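Local coordinates for protein laminin subunit ALPHA-1 (Mus musculus, PDB 2JD4) that contributes to basement membranes as a laminin chain, its LG4-5 domain pair binding magnesium and probably anchoring laminin at the cell surface, at residues L26-H31 and L364-D369; Y208-K213 and P323-G328. The protein carries 4 engineered substitutions. All blocks are in the same frame, centred on the assembly; numbering follows the deposited sequence.

Contact 1 of 2, residues L26-H31 and L364-D369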
loop_
_atom_site.group_PDB
_atom_site.type_symbol
_atom_site.label_atom_id
_atom_site.label_comp_id
_atom_site.label_asym_id
_atom_site.label_seq_id
_atom_site.Cartn_x
_atom_site.Cartn_y
_atom_site.Cartn_z
ATOM N N LEU A 26 1.239 6.034 2.169
ATOM C CA LEU A 26 -0.166 6.051 2.588
ATOM C C LEU A 26 -1.028 6.494 1.400
ATOM O O LEU A 26 -2.167 6.050 1.244
ATOM C CB LEU A 26 -0.358 6.989 3.783
ATOM C CG LEU A 26 0.325 6.499 5.065
ATOM C CD1 LEU A 26 0.319 7.617 6.082
ATOM C CD2 LEU A 26 -0.391 5.259 5.616
ATOM N N SER A 27 -0.481 7.383 0.577
ATOM C CA SER A 27 -1.153 7.827 -0.639
ATOM C C SER A 27 -0.065 7.698 -1.704
ATOM O O SER A 27 1.106 7.514 -1.371
ATOM C CB SER A 27 -1.616 9.283 -0.537
ATOM O OG SER A 27 -0.565 10.175 -0.847
ATOM N N GLN A 28 -0.437 7.777 -2.976
ATOM C CA GLN A 28 0.558 7.666 -4.039
ATOM C C GLN A 28 1.502 8.872 -4.032
ATOM O O GLN A 28 2.560 8.845 -4.671
ATOM C CB GLN A 28 -0.127 7.544 -5.411
ATOM C CG GLN A 28 -0.918 6.253 -5.596
ATOM C CD GLN A 28 -0.354 5.351 -6.691
ATOM O OE1 GLN A 28 -0.384 5.694 -7.877
ATOM N NE2 GLN A 28 0.161 4.191 -6.296
ATOM N N ASN A 29 1.136 9.921 -3.302
ATOM C CA ASN A 29 1.983 11.117 -3.242
ATOM C C ASN A 29 2.464 11.538 -1.852
ATOM O O ASN A 29 2.720 12.716 -1.602
ATOM C CB ASN A 29 1.281 12.292 -3.924
ATOM C CG ASN A 29 1.094 12.065 -5.414
ATOM O OD1 ASN A 29 2.052 12.118 -6.197
ATOM N ND2 ASN A 29 -0.134 11.787 -5.810
ATOM N N SER A 30 2.594 10.579 -0.946
ATOM C CA SER A 30 3.103 10.891 0.384
ATOM C C SER A 30 4.574 11.259 0.195
ATOM O O SER A 30 5.302 10.545 -0.488
ATOM C CB SER A 30 3.011 9.668 1.302
ATOM O OG SER A 30 1.684 9.187 1.390
ATOM N N HIS A 31 5.017 12.357 0.797
ATOM C CA HIS A 31 6.415 12.758 0.654
ATOM C C HIS A 31 6.799 13.907 1.581
ATOM O O HIS A 31 5.945 14.529 2.211
ATOM C CB HIS A 31 6.682 13.220 -0.785
ATOM C CG HIS A 31 6.067 14.549 -1.102
ATOM N ND1 HIS A 31 4.711 14.719 -1.284
ATOM C CD2 HIS A 31 6.608 15.790 -1.147
ATOM C CE1 HIS A 31 4.443 16.005 -1.421
ATOM N NE2 HIS A 31 5.577 16.677 -1.342
ATOM N N LEU A 364 -4.537 -0.056 -2.202
ATOM C CA LEU A 364 -5.300 0.910 -1.413
ATOM C C LEU A 364 -4.677 2.309 -1.333
ATOM O O LEU A 364 -5.358 3.269 -0.976
ATOM C CB LEU A 364 -5.534 0.347 -0.008
ATOM C CG LEU A 364 -6.364 -0.943 0.031
ATOM C CD1 LEU A 364 -6.370 -1.518 1.431
ATOM C CD2 LEU A 364 -7.785 -0.657 -0.424
ATOM N N SER A 365 -3.393 2.443 -1.660
ATOM C CA SER A 365 -2.773 3.766 -1.614
ATOM C C SER A 365 -3.309 4.653 -2.745
ATOM O O SER A 365 -3.089 5.868 -2.753
ATOM C CB SER A 365 -1.246 3.658 -1.715
ATOM O OG SER A 365 -0.851 3.119 -2.963
ATOM N N ARG A 366 -4.030 4.042 -3.684
ATOM C CA ARG A 366 -4.589 4.761 -4.832
ATOM C C ARG A 366 -6.038 5.195 -4.626
ATOM O O ARG A 366 -6.664 5.713 -5.548
ATOM C CB ARG A 366 -4.526 3.882 -6.085
ATOM C CG ARG A 366 -3.147 3.343 -6.418
ATOM C CD ARG A 366 -3.224 2.391 -7.601
ATOM N NE ARG A 366 -3.766 3.048 -8.785
ATOM C CZ ARG A 366 -4.175 2.409 -9.877
ATOM N NH1 ARG A 366 -4.108 1.085 -9.942
ATOM N NH2 ARG A 366 -4.652 3.096 -10.907
ATOM N N ALA A 367 -6.575 4.968 -3.434
ATOM C CA ALA A 367 -7.957 5.342 -3.142
ATOM C C ALA A 367 -8.193 6.823 -3.430
ATOM O O ALA A 367 -7.332 7.653 -3.147
ATOM C CB ALA A 367 -8.277 5.036 -1.678
ATOM N N PHE A 368 -9.350 7.158 -3.996
ATOM C CA PHE A 368 -9.658 8.554 -4.292
ATOM C C PHE A 368 -10.357 9.223 -3.107
ATOM O O PHE A 368 -10.441 10.448 -3.031
ATOM C CB PHE A 368 -10.502 8.665 -5.579
ATOM C CG PHE A 368 -11.860 7.999 -5.504
ATOM C CD1 PHE A 368 -12.954 8.674 -4.966
ATOM C CD2 PHE A 368 -12.051 6.715 -6.014
ATOM C CE1 PHE A 368 -14.223 8.081 -4.941
ATOM C CE2 PHE A 368 -13.309 6.116 -5.994
ATOM C CZ PHE A 368 -14.400 6.802 -5.457
ATOM N N ASP A 369 -10.840 8.404 -2.179
ATOM C CA ASP A 369 -11.516 8.872 -0.969
ATOM C C ASP A 369 -11.109 7.870 0.109
ATOM O O ASP A 369 -11.381 6.674 -0.007
ATOM C CB ASP A 369 -13.036 8.876 -1.158
ATOM C CG ASP A 369 -13.768 9.551 -0.009
ATOM O OD1 ASP A 369 -13.099 10.095 0.897
ATOM O OD2 ASP A 369 -15.012 9.544 -0.013
HETATM O O HOH W 1 -2.822 8.718 -4.140
#

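Contact 2 of 2, residues Y208-K213 and P323-G328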
loop_
_atom_site.group_PDB
_atom_site.type_symbol
_atom_site.label_atom_id
_atom_site.label_comp_id
_atom_site.label_asym_id
_atom_site.label_seq_id
_atom_site.Cartn_x
_atom_site.Cartn_y
_atom_site.Cartn_z
ATOM N N TYR A 208 -13.545 4.135 5.674
ATOM C CA TYR A 208 -13.491 3.253 4.505
ATOM C C TYR A 208 -12.473 3.755 3.484
ATOM O O TYR A 208 -11.872 4.819 3.650
ATOM C CB TYR A 208 -14.865 3.256 3.827
ATOM C CG TYR A 208 -15.257 4.653 3.403
ATOM C CD1 TYR A 208 -14.886 5.153 2.158
ATOM C CD2 TYR A 208 -15.882 5.519 4.297
ATOM C CE1 TYR A 208 -15.116 6.480 1.817
ATOM C CE2 TYR A 208 -16.118 6.849 3.965
ATOM C CZ TYR A 208 -15.728 7.323 2.730
ATOM O OH TYR A 208 -15.912 8.652 2.417
ATOM N N ALA A 209 -12.302 2.983 2.416
ATOM C CA ALA A 209 -11.416 3.358 1.320
ATOM C C ALA A 209 -12.215 3.097 0.047
ATOM O O ALA A 209 -12.814 2.031 -0.093
ATOM C CB ALA A 209 -10.160 2.513 1.333
ATOM N N ALA A 210 -12.250 4.073 -0.860
ATOM C CA ALA A 210 -12.984 3.925 -2.125
ATOM C C ALA A 210 -12.019 3.939 -3.314
ATOM O O ALA A 210 -11.197 4.850 -3.448
ATOM C CB ALA A 210 -14.024 5.041 -2.271
ATOM N N LEU A 211 -12.132 2.927 -4.171
ATOM C CA LEU A 211 -11.264 2.769 -5.345
ATOM C C LEU A 211 -12.015 2.710 -6.688
ATOM O O LEU A 211 -13.191 2.344 -6.746
ATOM C CB LEU A 211 -10.441 1.481 -5.198
ATOM C CG LEU A 211 -9.257 1.401 -4.224
ATOM C CD1 LEU A 211 -9.606 2.001 -2.883
ATOM C CD2 LEU A 211 -8.850 -0.057 -4.072
ATOM N N VAL A 212 -11.308 3.045 -7.765
ATOM C CA VAL A 212 -11.863 3.024 -9.119
ATOM C C VAL A 212 -13.017 4.009 -9.272
ATOM O O VAL A 212 -14.183 3.619 -9.393
ATOM C CB VAL A 212 -12.363 1.616 -9.503
ATOM C CG1 VAL A 212 -12.586 1.544 -11.012
ATOM C CG2 VAL A 212 -11.357 0.561 -9.066
ATOM N N LYS A 213 -12.680 5.292 -9.269
ATOM C CA LYS A 213 -13.679 6.343 -9.392
ATOM C C LYS A 213 -14.427 6.296 -10.726
ATOM O O LYS A 213 -15.591 6.688 -10.801
ATOM C CB LYS A 213 -13.018 7.713 -9.213
ATOM C CG LYS A 213 -14.002 8.858 -9.062
ATOM C CD LYS A 213 -13.285 10.163 -8.756
ATOM C CE LYS A 213 -14.272 11.298 -8.521
ATOM N NZ LYS A 213 -13.580 12.577 -8.195
ATOM N N PRO A 323 -17.729 2.633 -8.006
ATOM C CA PRO A 323 -16.490 2.445 -7.246
ATOM C C PRO A 323 -16.520 1.230 -6.329
ATOM O O PRO A 323 -17.583 0.700 -6.003
ATOM C CB PRO A 323 -16.361 3.754 -6.459
ATOM C CG PRO A 323 -17.070 4.747 -7.333
ATOM C CD PRO A 323 -18.289 3.974 -7.763
ATOM N N ILE A 324 -15.337 0.792 -5.918
ATOM C CA ILE A 324 -15.212 -0.343 -5.020
ATOM C C ILE A 324 -14.963 0.203 -3.619
ATOM O O ILE A 324 -13.947 0.854 -3.370
ATOM C CB ILE A 324 -14.020 -1.246 -5.409
ATOM C CG1 ILE A 324 -14.220 -1.809 -6.819
ATOM C CG2 ILE A 324 -13.882 -2.385 -4.404
ATOM C CD1 ILE A 324 -13.037 -2.626 -7.316
ATOM N N TYR A 325 -15.895 -0.056 -2.711
ATOM C CA TYR A 325 -15.759 0.407 -1.337
ATOM C C TYR A 325 -15.158 -0.683 -0.470
ATOM O O TYR A 325 -15.676 -1.797 -0.411
ATOM C CB TYR A 325 -17.118 0.866 -0.791
ATOM C CG TYR A 325 -17.469 2.267 -1.247
ATOM C CD1 TYR A 325 -17.980 2.503 -2.525
ATOM C CD2 TYR A 325 -17.177 3.370 -0.440
ATOM C CE1 TYR A 325 -18.180 3.810 -2.994
ATOM C CE2 TYR A 325 -17.373 4.673 -0.894
ATOM C CZ TYR A 325 -17.869 4.886 -2.175
ATOM O OH TYR A 325 -18.027 6.174 -2.639
ATOM N N VAL A 326 -14.049 -0.356 0.191
ATOM C CA VAL A 326 -13.353 -1.318 1.037
ATOM C C VAL A 326 -13.380 -0.965 2.520
ATOM O O VAL A 326 -13.053 0.151 2.907
ATOM C CB VAL A 326 -11.873 -1.452 0.608
ATOM C CG1 VAL A 326 -11.210 -2.559 1.403
ATOM C CG2 VAL A 326 -11.781 -1.722 -0.895
ATOM N N GLY A 327 -13.783 -1.925 3.347
ATOM C CA GLY A 327 -13.817 -1.701 4.785
ATOM C C GLY A 327 -14.988 -0.908 5.342
ATOM O O GLY A 327 -15.044 -0.661 6.553
ATOM N N GLY A 328 -15.921 -0.511 4.478
ATOM C CA GLY A 328 -17.075 0.262 4.924
ATOM C C GLY A 328 -17.582 1.196 3.838
ATOM O O GLY A 328 -17.184 1.074 2.680
#

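Contact 1 of 2, residues L26-H31 and L364-D369
An interdomain junction between the two laminin G domains is made here: the type I beta turn Ser27-Ser30 packs its first residues, with Leu26, against the 3-10 segment Leu364-Arg366, with Ser365 directed at the turn and Arg366 flanking Gln28. The turn is stiffened from within. Ser27 OG accepts a hydrogen bond from Asn29 N at 3.0 Å, an ST turn, and Ser27 N donates to Ser30 OG at 2.9 Å. Across the junction the backbones meet through a water, which accepts from Gln28 N at 2.8 Å and donates to Ser365 O at 3.2 Å. Ser365 O also lies 3.5 Å from Ser27 CA in a CA-H...O contact.

The Gln28 side chain makes the side-chain part of the contact. Bent at chi2 (-116°), it brings its amide alongside the aliphatic start of Arg366, with Gln28 NE2 3.4 Å and Gln28 CD 3.5 Å from Arg366 CG. The two side chains run in the same direction, and the amide and guanidinium planes differ by 36°. Ser365 OG has its hydrogen-bond partner in Asp363, beside the 3-10 segment. Were Gln28 replaced by alanine, the amide packed on Arg366 CG would be gone, and the arginine chain would probably be freer to swing. With 200 Å² buried and a water bridging the backbones, the chemistry implies a small, partly hydrated junction.

Contact 2 of 2, residues Y208-K213 and P323-G328
The strand segments 208-212 and 323-326 lie edge to edge as an antiparallel pair, their axes 4.5 Å apart at closest approach and their directions 155° apart. Ala209 with Val326 and Leu211 with Ile324 are hydrogen-bonded pairs, each closed by two N-H...O bonds; the shortest joins Val326 N to Ala209 O at 2.7 Å. Between them Ala210 and Tyr325 form a non-hydrogen-bonded pair.

Shape is most telling on the face bearing Ala210 and Tyr325. The Ala210 methyl is the bump, set over one face of the Tyr325 ring but displaced toward its rim, with Ala210 CB 3.6 Å from Tyr325 CE2. The ring leans across the strand boundary onto this small side chain. Tyr208 comes up beside that ring, pointing the same way, and its CD1 meets Tyr325 CD2 at 3.9 Å near the plane of the Tyr325 ring. The ring centroids are 5.8 Å apart and the planes are inclined at 46°, an oblique pairing. Tyr208 CG sits between its backbone N and carbonyl carbon (chi1 59°), and the side chain starts over Gly328, with Tyr208 CB 3.4 Å from Gly328 O. The backbone angles of Gly328 by themselves call for glycine, and a CB there would also lie close against Tyr208 CB; the bare backbone forms the shallow seat for Tyr208 CB.

The face of Ala209, Leu211, Ile324 and Val326 is aliphatic. At the far end of the pair Val212 CG2 and Ile324 CD1 meet at 4.0 Å, the two side chains slanting across each other. Strand 369-374 continues the pairing beyond 207-212, and strand 235-241 does so beyond 322-326. Such an all-antiparallel run is typical of the laminin G beta sandwich, a member of the concanavalin-like superfamily.

Overall arrangement
From the N terminus, the chain passes residues 26-31 in the first laminin G domain, then crosses to the second, where 208-213 lies on one of its early strands. After 109 intervening residues contact 2 closes the smaller loop with 323-328. The chain then reaches 364-369, and contact 1 closes the longer loop around it, so the two nest without crossing. Their centres are about 13 Å apart and they touch directly: Asp369 O lies 2.9 Å from Ala210 N, and Asp369 OD2 lies 2.7 Å from Tyr208 OH, both probable hydrogen bonds. Contact 2 thus joins strands within one domain, whereas contact 1 links that domain to its predecessor.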